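T-cell surface glycoprotein CD1A1 antigen (Gallus gallus, PDB 3JVG) probably presents lipid antigens to T cells in a groove of its MHC class I-like ectodomain, as CD1 family members do. Local coordinates at residues 45-49 against 50-54; 62-65 against 66-70; 145-148 against 149-152; 151-154 against 155-159. All coordinates share one frame; numbering follows the deposited sequence.

Interaction 1 of 4, residues 45-49 against 50-54; sequences IRYYR and PWLRP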
loop_
_atom_site.group_PDB
_atom_site.type_symbol
_atom_site.label_atom_id
_atom_site.label_comp_id
_atom_site.label_asym_id
_atom_site.label_seq_id
_atom_site.Cartn_x
_atom_site.Cartn_y
_atom_site.Cartn_z
ATOM N N ILE A 45 7.400 -7.996 -17.278
ATOM C CA ILE A 45 6.754 -8.335 -16.051
ATOM C C ILE A 45 7.668 -9.169 -15.207
ATOM O O ILE A 45 8.364 -10.034 -15.718
ATOM C CB ILE A 45 5.462 -9.037 -16.295
ATOM C CG1 ILE A 45 4.420 -7.978 -16.669
ATOM C CG2 ILE A 45 5.024 -9.834 -15.077
ATOM C CD1 ILE A 45 3.997 -7.982 -18.161
ATOM N N ARG A 46 7.654 -8.897 -13.909
ATOM C CA ARG A 46 8.456 -9.633 -12.926
ATOM C C ARG A 46 7.472 -10.358 -12.029
ATOM O O ARG A 46 6.465 -9.770 -11.650
ATOM C CB ARG A 46 9.264 -8.637 -12.069
ATOM C CG ARG A 46 10.241 -7.764 -12.883
ATOM C CD ARG A 46 10.934 -6.680 -12.009
ATOM N N TYR A 47 7.785 -11.602 -11.680
ATOM C CA TYR A 47 6.919 -12.488 -10.900
ATOM C C TYR A 47 7.548 -12.741 -9.573
ATOM O O TYR A 47 8.678 -13.180 -9.495
ATOM C CB TYR A 47 6.753 -13.845 -11.591
ATOM C CG TYR A 47 6.101 -13.758 -12.937
ATOM C CD1 TYR A 47 6.856 -13.559 -14.092
ATOM C CD2 TYR A 47 4.711 -13.854 -13.058
ATOM C CE1 TYR A 47 6.247 -13.472 -15.332
ATOM C CE2 TYR A 47 4.102 -13.752 -14.287
ATOM C CZ TYR A 47 4.878 -13.566 -15.414
ATOM O OH TYR A 47 4.251 -13.449 -16.621
ATOM N N TYR A 48 6.837 -12.433 -8.504
ATOM C CA TYR A 48 7.441 -12.457 -7.161
ATOM C C TYR A 48 7.122 -13.735 -6.369
ATOM O O TYR A 48 7.779 -14.023 -5.387
ATOM C CB TYR A 48 6.891 -11.282 -6.346
ATOM C CG TYR A 48 7.295 -9.880 -6.795
ATOM C CD1 TYR A 48 8.425 -9.659 -7.609
ATOM C CD2 TYR A 48 6.597 -8.759 -6.330
ATOM C CE1 TYR A 48 8.819 -8.385 -7.971
ATOM C CE2 TYR A 48 6.999 -7.478 -6.685
ATOM C CZ TYR A 48 8.103 -7.308 -7.515
ATOM O OH TYR A 48 8.494 -6.047 -7.869
ATOM N N ARG A 49 6.058 -14.449 -6.737
ATOM C CA ARG A 49 5.609 -15.614 -5.976
ATOM C C ARG A 49 5.826 -16.889 -6.819
ATOM O O ARG A 49 5.504 -16.917 -7.982
ATOM C CB ARG A 49 4.118 -15.468 -5.571
ATOM C CG ARG A 49 3.750 -14.196 -4.704
ATOM C CD ARG A 49 4.702 -14.007 -3.496
ATOM N NE ARG A 49 4.669 -15.189 -2.626
ATOM C CZ ARG A 49 5.709 -15.659 -1.939
ATOM N NH1 ARG A 49 6.866 -15.045 -2.035
ATOM N NH2 ARG A 49 5.594 -16.737 -1.168
ATOM N N PRO A 50 6.398 -17.922 -6.213
ATOM C CA PRO A 50 6.736 -19.131 -6.927
ATOM C C PRO A 50 5.533 -19.923 -7.426
ATOM O O PRO A 50 5.677 -20.658 -8.376
ATOM C CB PRO A 50 7.504 -19.957 -5.908
ATOM C CG PRO A 50 7.681 -19.123 -4.719
ATOM C CD PRO A 50 6.925 -17.880 -4.840
ATOM N N TRP A 51 4.368 -19.795 -6.806
ATOM C CA TRP A 51 3.168 -20.529 -7.288
ATOM C C TRP A 51 2.538 -19.911 -8.568
ATOM O O TRP A 51 1.760 -20.553 -9.252
ATOM C CB TRP A 51 2.138 -20.646 -6.164
ATOM C CG TRP A 51 1.805 -19.289 -5.515
ATOM C CD1 TRP A 51 2.353 -18.755 -4.378
ATOM C CD2 TRP A 51 0.860 -18.326 -6.003
ATOM N NE1 TRP A 51 1.792 -17.507 -4.124
ATOM C CE2 TRP A 51 0.886 -17.225 -5.119
ATOM C CE3 TRP A 51 -0.013 -18.291 -7.105
ATOM C CZ2 TRP A 51 0.075 -16.095 -5.311
ATOM C CZ3 TRP A 51 -0.824 -17.165 -7.295
ATOM C CH2 TRP A 51 -0.765 -16.094 -6.412
ATOM N N LEU A 52 2.917 -18.685 -8.920
ATOM C CA LEU A 52 2.288 -18.010 -10.093
ATOM C C LEU A 52 2.483 -18.706 -11.432
ATOM O O LEU A 52 1.496 -19.154 -12.062
ATOM C CB LEU A 52 2.828 -16.585 -10.231
ATOM C CG LEU A 52 2.162 -15.238 -10.001
ATOM C CD1 LEU A 52 0.640 -15.204 -9.751
ATOM C CD2 LEU A 52 3.008 -14.436 -8.987
ATOM N N ARG A 53 3.740 -18.773 -11.893
ATOM C CA ARG A 53 4.031 -19.295 -13.243
ATOM C C ARG A 53 3.498 -20.682 -13.512
ATOM O O ARG A 53 2.976 -20.902 -14.561
ATOM C CB ARG A 53 5.527 -19.220 -13.622
ATOM C CG ARG A 53 6.069 -17.788 -13.791
ATOM C CD ARG A 53 5.381 -17.028 -14.959
ATOM N NE ARG A 53 5.775 -17.580 -16.270
ATOM C CZ ARG A 53 5.837 -16.910 -17.428
ATOM N NH1 ARG A 53 5.550 -15.614 -17.492
ATOM N NH2 ARG A 53 6.189 -17.549 -18.536
ATOM N N PRO A 54 3.579 -21.620 -12.546
ATOM C CA PRO A 54 3.075 -22.931 -12.881
ATOM C C PRO A 54 1.568 -23.032 -12.755
ATOM O O PRO A 54 0.994 -24.089 -13.092
ATOM C CB PRO A 54 3.740 -23.839 -11.821
ATOM C CG PRO A 54 4.790 -22.958 -11.108
ATOM C CD PRO A 54 4.184 -21.610 -11.199
HETATM O O HOH W 1 6.135 -17.640 -10.508
#
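The side chains of Tyr47 and Arg53 meet with the aliphatic part of the arginine laid over the tyrosine ring, a clear case of CH-pi packing. Arg53 CD stands 3.5 Å from the centroid of the Tyr47 ring and only 9° off its normal. The arginine chain is bent at both chi2 and chi3, which folds it back across the ring and brings its guanidinium, turned 81° from the ring plane, beside the phenol oxygen; Arg53 NH1 is 2.7 Å from Tyr47 OH. Ile45 CG2 covers the opposite face of the ring near its rim. A second CH-pi contact joins Arg49 and Trp51: Arg49 CB lies 3.8 Å from the centroid of the five-membered ring of Trp51. The indole comes under this methylene because its CG sits between the backbone N and the carbonyl carbon (chi1 52°).

Hydrogen bonding closes a type I beta turn from Arg49 to Leu52, in which Leu52 N donates to Arg49 O over 3.3 Å. One water bridges the corner, giving a hydrogen to Arg49 O at 2.7 Å and accepting one from Arg53 N.

Purely apolar contact is lighter. Leu52 CG approaches the edge of the Tyr47 ring at CD2, and Leu52 CD2 reaches Arg49 CB at 3.7 Å.

The polar ends find partners elsewhere in the fold: Asp176 binds both Arg49 NE and Trp51 NE1, whereas Glu65 of helix 58-82 takes Arg53 NH1 and Tyr47 OH. The turn leads from edge strand 45-47 into the short, weakly bonded helix 52-55, with Leu52 resting on Met35 of strand 33-38 and Phe169 of helix 148-172.

Interaction 2 of 4, residues 62-65 against 66-70; sequences DVIE and SSIKS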
loop_
_atom_site.group_PDB
_atom_site.type_symbol
_atom_site.label_atom_id
_atom_site.label_comp_id
_atom_site.label_asym_id
_atom_site.label_seq_id
_atom_site.Cartn_x
_atom_site.Cartn_y
_atom_site.Cartn_z
ATOM N N ASP A 62 1.828 -15.641 -21.797
ATOM C CA ASP A 62 2.139 -14.838 -22.961
ATOM C C ASP A 62 1.014 -13.842 -23.319
ATOM O O ASP A 62 1.301 -12.697 -23.704
ATOM C CB ASP A 62 2.357 -15.676 -24.191
ATOM C CG ASP A 62 3.578 -16.627 -24.097
ATOM O OD1 ASP A 62 4.504 -16.463 -23.292
ATOM O OD2 ASP A 62 3.576 -17.558 -24.896
ATOM N N VAL A 63 -0.240 -14.316 -23.308
ATOM C CA VAL A 63 -1.376 -13.470 -23.599
ATOM C C VAL A 63 -1.579 -12.376 -22.511
ATOM O O VAL A 63 -1.853 -11.207 -22.809
ATOM C CB VAL A 63 -2.685 -14.308 -23.817
ATOM C CG1 VAL A 63 -3.931 -13.373 -23.949
ATOM C CG2 VAL A 63 -2.545 -15.123 -25.065
ATOM N N ILE A 64 -1.426 -12.765 -21.252
ATOM C CA ILE A 64 -1.512 -11.838 -20.140
ATOM C C ILE A 64 -0.436 -10.749 -20.264
ATOM O O ILE A 64 -0.775 -9.564 -20.227
ATOM C CB ILE A 64 -1.487 -12.595 -18.819
ATOM C CG1 ILE A 64 -2.766 -13.471 -18.726
ATOM C CG2 ILE A 64 -1.368 -11.656 -17.654
ATOM C CD1 ILE A 64 -2.829 -14.328 -17.504
ATOM N N GLU A 65 0.822 -11.134 -20.515
ATOM C CA GLU A 65 1.915 -10.147 -20.652
ATOM C C GLU A 65 1.679 -9.187 -21.806
ATOM O O GLU A 65 1.721 -7.960 -21.630
ATOM C CB GLU A 65 3.285 -10.816 -20.797
ATOM C CG GLU A 65 3.693 -11.572 -19.542
ATOM C CD GLU A 65 5.202 -11.793 -19.387
ATOM O OE1 GLU A 65 6.027 -11.098 -20.071
ATOM O OE2 GLU A 65 5.568 -12.648 -18.542
ATOM N N SER A 66 1.400 -9.736 -22.973
ATOM C CA SER A 66 1.086 -8.933 -24.132
ATOM C C SER A 66 -0.125 -8.013 -23.920
ATOM O O SER A 66 -0.107 -6.888 -24.395
ATOM C CB SER A 66 0.909 -9.843 -25.377
ATOM O OG SER A 66 0.561 -9.076 -26.524
ATOM N N SER A 67 -1.179 -8.467 -23.237
ATOM C CA SER A 67 -2.310 -7.577 -22.933
ATOM C C SER A 67 -1.935 -6.471 -21.937
ATOM O O SER A 67 -2.316 -5.320 -22.120
ATOM C CB SER A 67 -3.496 -8.356 -22.406
ATOM O OG SER A 67 -3.908 -9.318 -23.378
ATOM N N ILE A 68 -1.178 -6.809 -20.893
ATOM C CA ILE A 68 -0.646 -5.777 -20.021
ATOM C C ILE A 68 0.171 -4.723 -20.776
ATOM O O ILE A 68 -0.084 -3.511 -20.618
ATOM C CB ILE A 68 0.130 -6.359 -18.823
ATOM C CG1 ILE A 68 -0.849 -7.064 -17.863
ATOM C CG2 ILE A 68 0.848 -5.272 -18.097
ATOM C CD1 ILE A 68 -0.125 -7.903 -16.744
ATOM N N LYS A 69 1.114 -5.169 -21.611
ATOM C CA LYS A 69 2.007 -4.255 -22.280
ATOM C C LYS A 69 1.233 -3.397 -23.292
ATOM O O LYS A 69 1.537 -2.204 -23.427
ATOM C CB LYS A 69 3.136 -4.993 -22.967
ATOM C CG LYS A 69 4.077 -5.740 -22.014
ATOM C CD LYS A 69 5.143 -6.570 -22.817
ATOM C CE LYS A 69 6.385 -6.851 -21.927
ATOM N NZ LYS A 69 7.428 -7.708 -22.622
ATOM N N SER A 70 0.241 -3.977 -23.984
ATOM C CA SER A 70 -0.608 -3.200 -24.896
ATOM C C SER A 70 -1.409 -2.195 -24.099
ATOM O O SER A 70 -1.554 -1.040 -24.530
ATOM C CB SER A 70 -1.593 -4.076 -25.710
ATOM O OG SER A 70 -0.924 -5.088 -26.439
#
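Ser67 grips the carbonyl of Val63 twice, once through the backbone and once through its hydroxyl. Ser67 OG donates to Val63 O over 2.8 Å and Ser67 N does so over 2.9 Å, the two donors arriving from opposite faces of the carbonyl plane. The hydroxyl reaches back because it lies beside the backbone N, anti to the carbonyl carbon (chi1 -59°). Three residues further on, the pattern recurs: Ser70 OG donates to Ser66 O over 2.8 Å, alongside the Ser70 N bond to the same oxygen. The remaining backbone bonds are regular, with Ile68 N meeting Ile64 O at 2.9 Å and Lys69 N meeting Glu65 O at 2.9 Å.

Charge adds less. Glu65 OE1 and Lys69 NZ stay 4.5 Å apart, beyond a salt bridge, while Glu65 OE2 turns to Tyr47 OH and Arg53 NH1.

Outermost comes light apolar packing, in which Ile64 CG2 touches Ile68 CD1 at 4.1 Å as the two side chains cross at a slant. Serine hydroxyls returning to the carbonyl four residues earlier are a familiar feature of alpha-helices; here they lie on helix 58-82, one of the two long helices above the sheet in the MHC class I-like fold.

Interaction 3 of 4, residues 145-148 against 149-152; sequences ANAS and TLNE. With NAG (2-acetamido-2-deoxy-beta-D-glucopyranose), chain H.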
loop_
_atom_site.group_PDB
_atom_site.type_symbol
_atom_site.label_atom_id
_atom_site.label_comp_id
_atom_site.label_asym_id
_atom_site.label_seq_id
_atom_site.Cartn_x
_atom_site.Cartn_y
_atom_site.Cartn_z
ATOM N N ALA A 145 -16.653 5.953 -24.583
ATOM C CA ALA A 145 -18.036 5.516 -24.927
ATOM C C ALA A 145 -18.132 5.026 -26.359
ATOM O O ALA A 145 -19.026 4.245 -26.727
ATOM C CB ALA A 145 -19.026 6.661 -24.757
ATOM N N ASN A 146 -17.248 5.563 -27.197
ATOM C CA ASN A 146 -17.236 5.259 -28.604
ATOM C C ASN A 146 -16.574 3.897 -28.898
ATOM O O ASN A 146 -16.788 3.315 -29.960
ATOM C CB ASN A 146 -16.552 6.403 -29.361
ATOM C CG ASN A 146 -17.545 7.432 -29.923
ATOM O OD1 ASN A 146 -18.723 7.425 -29.585
ATOM N ND2 ASN A 146 -17.050 8.321 -30.789
ATOM N N ALA A 147 -15.788 3.378 -27.960
ATOM C CA ALA A 147 -15.128 2.098 -28.191
ATOM C C ALA A 147 -16.036 0.925 -27.734
ATOM O O ALA A 147 -15.795 0.315 -26.676
ATOM C CB ALA A 147 -13.753 2.075 -27.498
ATOM N N SER A 148 -17.090 0.646 -28.522
ATOM C CA SER A 148 -18.127 -0.346 -28.144
ATOM C C SER A 148 -17.569 -1.747 -27.978
ATOM O O SER A 148 -17.879 -2.453 -27.010
ATOM C CB SER A 148 -19.287 -0.423 -29.162
ATOM O OG SER A 148 -19.160 0.512 -30.207
ATOM N N THR A 149 -16.730 -2.125 -28.942
ATOM C CA THR A 149 -16.195 -3.428 -29.032
ATOM C C THR A 149 -15.233 -3.649 -27.882
ATOM O O THR A 149 -15.311 -4.692 -27.187
ATOM C CB THR A 149 -15.471 -3.572 -30.384
ATOM O OG1 THR A 149 -16.420 -3.444 -31.445
ATOM C CG2 THR A 149 -14.781 -4.887 -30.486
ATOM N N LEU A 150 -14.308 -2.702 -27.672
ATOM C CA LEU A 150 -13.398 -2.782 -26.519
ATOM C C LEU A 150 -14.204 -2.934 -25.232
ATOM O O LEU A 150 -13.856 -3.743 -24.383
ATOM C CB LEU A 150 -12.517 -1.520 -26.404
ATOM C CG LEU A 150 -11.817 -1.173 -25.089
ATOM C CD1 LEU A 150 -10.804 -2.220 -24.721
ATOM C CD2 LEU A 150 -11.116 0.195 -25.173
ATOM N N ASN A 151 -15.292 -2.184 -25.110
ATOM C CA ASN A 151 -16.062 -2.195 -23.887
ATOM C C ASN A 151 -16.778 -3.513 -23.644
ATOM O O ASN A 151 -16.914 -3.909 -22.480
ATOM C CB ASN A 151 -17.069 -1.046 -23.853
ATOM C CG ASN A 151 -16.397 0.303 -23.798
ATOM O OD1 ASN A 151 -15.253 0.443 -23.335
ATOM N ND2 ASN A 151 -17.114 1.324 -24.253
ATOM N N GLU A 152 -17.327 -4.115 -24.693
ATOM C CA GLU A 152 -17.812 -5.513 -24.658
ATOM C C GLU A 152 -16.747 -6.502 -24.170
ATOM O O GLU A 152 -17.027 -7.335 -23.339
ATOM C CB GLU A 152 -18.306 -5.941 -26.047
ATOM C CG GLU A 152 -19.591 -5.238 -26.395
ATOM C CD GLU A 152 -19.889 -5.205 -27.889
ATOM O OE1 GLU A 152 -19.103 -5.824 -28.701
ATOM O OE2 GLU A 152 -20.938 -4.591 -28.250
HETATM C C1 NAG H . -17.779 9.353 -31.458
HETATM C C2 NAG H . -16.964 10.653 -31.519
HETATM C C3 NAG H . -17.562 11.743 -32.419
HETATM C C4 NAG H . -18.031 11.172 -33.767
HETATM C C5 NAG H . -18.955 9.996 -33.433
HETATM C C6 NAG H . -19.713 9.408 -34.627
HETATM C C7 NAG H . -15.520 11.418 -29.826
HETATM C C8 NAG H . -15.270 12.056 -28.488
HETATM N N2 NAG H . -16.768 11.245 -30.227
HETATM O O3 NAG H . -16.623 12.805 -32.536
HETATM O O4 NAG H . -18.643 12.147 -34.593
HETATM O O5 NAG H . -18.179 9.006 -32.785
HETATM O O6 NAG H . -19.120 8.226 -35.123
HETATM O O7 NAG H . -14.582 11.048 -30.520
#
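Ala147 and Asn151 form the close side of this helix start, where Asn151 packs against the carbonyl at the N-cap position. Asn151 N donates to Ala147 O over 3.0 Å, and Asn151 CG stands 2.9 Å from that same oxygen. With CG beside the backbone N and anti to the carbonyl carbon (chi1 -66°), the amide folds back over the first turn; its ND2 is badly angled for a bond to Ala147 O and instead donates to Met144 O, while OD1 accepts from Trp128 NE1. Ala147 CB meets Leu150 CB at 4.0 Å, and one residue on Glu152 N donates to Ser148 O over 2.9 Å.

The outer side is looser. Its one near approach is Glu152 CG, 3.3 Å from Ser148 O, with carboxylate oxygen OE2 staying 3.9 Å from Ser148 O. Asn146 points away from the helix, makes no contact across, and carries an N-linked sugar, its ND2 bonded to C1 of the N-acetylglucosamine at 1.4 Å.

Ala147 centres an inverse gamma turn and, having no polar side chain, cannot cap the helix with one. The chemistry divides the junction: a buried amide with both ends bonded, to Met144 O and Trp128 NE1, links the end of helix 135-145 to the start of helix 148-172, and the glycan occupies the exposed surface.

Interaction 4 of 4, residues 151-154 against 155-159; sequences NEVI and QVLLN. With NAG (2-acetamido-2-deoxy-beta-D-glucopyranose), chain I.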
loop_
_atom_site.group_PDB
_atom_site.type_symbol
_atom_site.label_atom_id
_atom_site.label_comp_id
_atom_site.label_asym_id
_atom_site.label_seq_id
_atom_site.Cartn_x
_atom_site.Cartn_y
_atom_site.Cartn_z
ATOM N N ASN A 151 -15.292 -2.184 -25.110
ATOM C CA ASN A 151 -16.062 -2.195 -23.887
ATOM C C ASN A 151 -16.778 -3.513 -23.644
ATOM O O ASN A 151 -16.914 -3.909 -22.480
ATOM C CB ASN A 151 -17.069 -1.046 -23.853
ATOM C CG ASN A 151 -16.397 0.303 -23.798
ATOM O OD1 ASN A 151 -15.253 0.443 -23.335
ATOM N ND2 ASN A 151 -17.114 1.324 -24.253
ATOM N N GLU A 152 -17.327 -4.115 -24.693
ATOM C CA GLU A 152 -17.812 -5.513 -24.658
ATOM C C GLU A 152 -16.747 -6.502 -24.170
ATOM O O GLU A 152 -17.027 -7.335 -23.339
ATOM C CB GLU A 152 -18.306 -5.941 -26.047
ATOM C CG GLU A 152 -19.591 -5.238 -26.395
ATOM C CD GLU A 152 -19.889 -5.205 -27.889
ATOM O OE1 GLU A 152 -19.103 -5.824 -28.701
ATOM O OE2 GLU A 152 -20.938 -4.591 -28.250
ATOM N N VAL A 153 -15.533 -6.394 -24.690
ATOM C CA VAL A 153 -14.425 -7.245 -24.252
ATOM C C VAL A 153 -14.021 -6.930 -22.791
ATOM O O VAL A 153 -13.853 -7.817 -22.010
ATOM C CB VAL A 153 -13.202 -7.157 -25.217
ATOM C CG1 VAL A 153 -12.011 -8.032 -24.721
ATOM C CG2 VAL A 153 -13.636 -7.576 -26.638
ATOM N N ILE A 154 -13.950 -5.660 -22.420
ATOM C CA ILE A 154 -13.681 -5.299 -20.982
ATOM C C ILE A 154 -14.693 -5.990 -20.025
ATOM O O ILE A 154 -14.311 -6.508 -18.988
ATOM C CB ILE A 154 -13.618 -3.747 -20.685
ATOM C CG1 ILE A 154 -12.367 -3.097 -21.337
ATOM C CG2 ILE A 154 -13.664 -3.513 -19.124
ATOM C CD1 ILE A 154 -12.495 -1.539 -21.625
ATOM N N GLN A 155 -15.949 -6.080 -20.432
ATOM C CA GLN A 155 -16.981 -6.699 -19.597
ATOM C C GLN A 155 -16.655 -8.137 -19.260
ATOM O O GLN A 155 -16.857 -8.594 -18.136
ATOM C CB GLN A 155 -18.346 -6.689 -20.309
ATOM C CG GLN A 155 -19.063 -5.360 -20.283
ATOM C CD GLN A 155 -20.309 -5.393 -21.210
ATOM O OE1 GLN A 155 -20.184 -5.747 -22.400
ATOM N NE2 GLN A 155 -21.481 -5.041 -20.671
ATOM N N VAL A 156 -16.199 -8.860 -20.271
ATOM C CA VAL A 156 -15.828 -10.256 -20.088
ATOM C C VAL A 156 -14.533 -10.387 -19.297
ATOM O O VAL A 156 -14.384 -11.335 -18.532
ATOM C CB VAL A 156 -15.682 -10.998 -21.434
ATOM C CG1 VAL A 156 -15.120 -12.344 -21.207
ATOM C CG2 VAL A 156 -17.055 -11.219 -22.089
ATOM N N LEU A 157 -13.582 -9.486 -19.538
ATOM C CA LEU A 157 -12.321 -9.534 -18.819
ATOM C C LEU A 157 -12.591 -9.376 -17.337
ATOM O O LEU A 157 -12.058 -10.136 -16.520
ATOM C CB LEU A 157 -11.351 -8.430 -19.310
ATOM C CG LEU A 157 -10.319 -8.932 -20.399
ATOM C CD1 LEU A 157 -10.305 -10.415 -20.739
ATOM C CD2 LEU A 157 -10.214 -8.140 -21.673
ATOM N N LEU A 158 -13.408 -8.373 -16.987
ATOM C CA LEU A 158 -13.722 -8.099 -15.570
ATOM C C LEU A 158 -14.576 -9.215 -14.958
ATOM O O LEU A 158 -14.212 -9.759 -13.931
ATOM C CB LEU A 158 -14.412 -6.732 -15.377
ATOM C CG LEU A 158 -13.567 -5.468 -15.615
ATOM C CD1 LEU A 158 -14.528 -4.218 -15.622
ATOM C CD2 LEU A 158 -12.388 -5.318 -14.623
ATOM N N ASN A 159 -15.660 -9.608 -15.609
ATOM C CA ASN A 159 -16.648 -10.480 -14.960
ATOM C C ASN A 159 -16.349 -11.977 -15.056
ATOM O O ASN A 159 -16.826 -12.739 -14.217
ATOM C CB ASN A 159 -18.080 -10.185 -15.431
ATOM C CG ASN A 159 -19.148 -10.573 -14.372
ATOM O OD1 ASN A 159 -18.993 -10.248 -13.194
ATOM N ND2 ASN A 159 -20.224 -11.257 -14.798
HETATM C C1 NAG I . -21.318 -11.745 -13.959
HETATM C C2 NAG I . -22.701 -11.375 -14.556
HETATM C C3 NAG I . -23.887 -12.019 -13.796
HETATM C C4 NAG I . -23.724 -13.543 -13.820
HETATM C C5 NAG I . -22.316 -13.996 -13.329
HETATM C C6 NAG I . -22.093 -15.475 -13.707
HETATM C C7 NAG I . -22.652 -9.394 -15.972
HETATM C C8 NAG I . -22.895 -7.929 -16.095
HETATM N N2 NAG I . -22.893 -9.933 -14.770
HETATM O O3 NAG I . -25.147 -11.638 -14.346
HETATM O O4 NAG I . -24.802 -14.182 -13.121
HETATM O O5 NAG I . -21.206 -13.180 -13.787
HETATM O O6 NAG I . -20.945 -16.032 -13.108
HETATM O O7 NAG I . -22.247 -10.033 -16.957
#
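Helix 148-172 lies across the eight-stranded sheet of the MHC class I-like domain and supplies both segments here, its side chains sorting themselves by face. On the face toward the sheet, Ile154 and Leu158 run alongside each other, with Ile154 CG2 and Leu158 CD1 3.7 Å apart. Both rest on Phe109 of strand 105-113 and Phe121 of strand 116-122.

A second apolar pair, on the surface, is tighter: Val153 CG1 meets Leu157 CD2 at 3.5 Å, the two side chains flanking one another in the same direction. The valine branch involved is anti to the backbone N (chi1 178°), which sets it beside the carbonyl carbon, where Leu157 CD2 meets it.

Gln155 is different in kind. Its OE1 turns back to Glu152 CA at 3.3 Å, and the amide plane is 24° from the Glu152 carboxylate plane. The other end of that amide leaves the helix, NE2 donating to Leu123 O.

Backbone bonds support the turns. Leu157 N donates to Val153 O over 3.0 Å and Leu158 N to Ile154 O over 2.9 Å, both reasonably straight, whereas Gln155 N approaches Asn151 O at an N-H...O angle of 146°.

At the end of the segment Asn159 ND2 is bonded to C1 of an N-acetylglucosamine at 1.5 Å, where the helix takes a wider pi-type turn. The chemistry implies a helix held to the sheet by aliphatic-on-aromatic packing, tied by the amides of Gln155, to Leu123 O, and Asn151, to Trp128 NE1 of strand 127-130, and bearing a sugar beyond these contacts.

How the interactions relate
All four contacts belong to the MHC class I-like part of the chain, and they show how local geometry is joined into a larger fold. Interactions 1 and 2 touch directly: Tyr47 OH lies 2.5 Å from Glu65 OE2, a probable hydrogen bond, and Arg53 NH1 makes a salt bridge to Glu65 OE2 at 3.1 Å, with Ile45 packing on Glu65 and Ile68. Interactions 3 and 4 share Asn151 and Glu152 on helix 148-172, their centres about 10 Å apart. Across the two long helices, interactions 2 and 4 do not touch, their nearest atoms being about 7 Å apart. Unidentified molecules, perhaps from the crystallisation medium, lie near Ser67, Leu150 and Leu157, as would be expected if a groove runs between the helices.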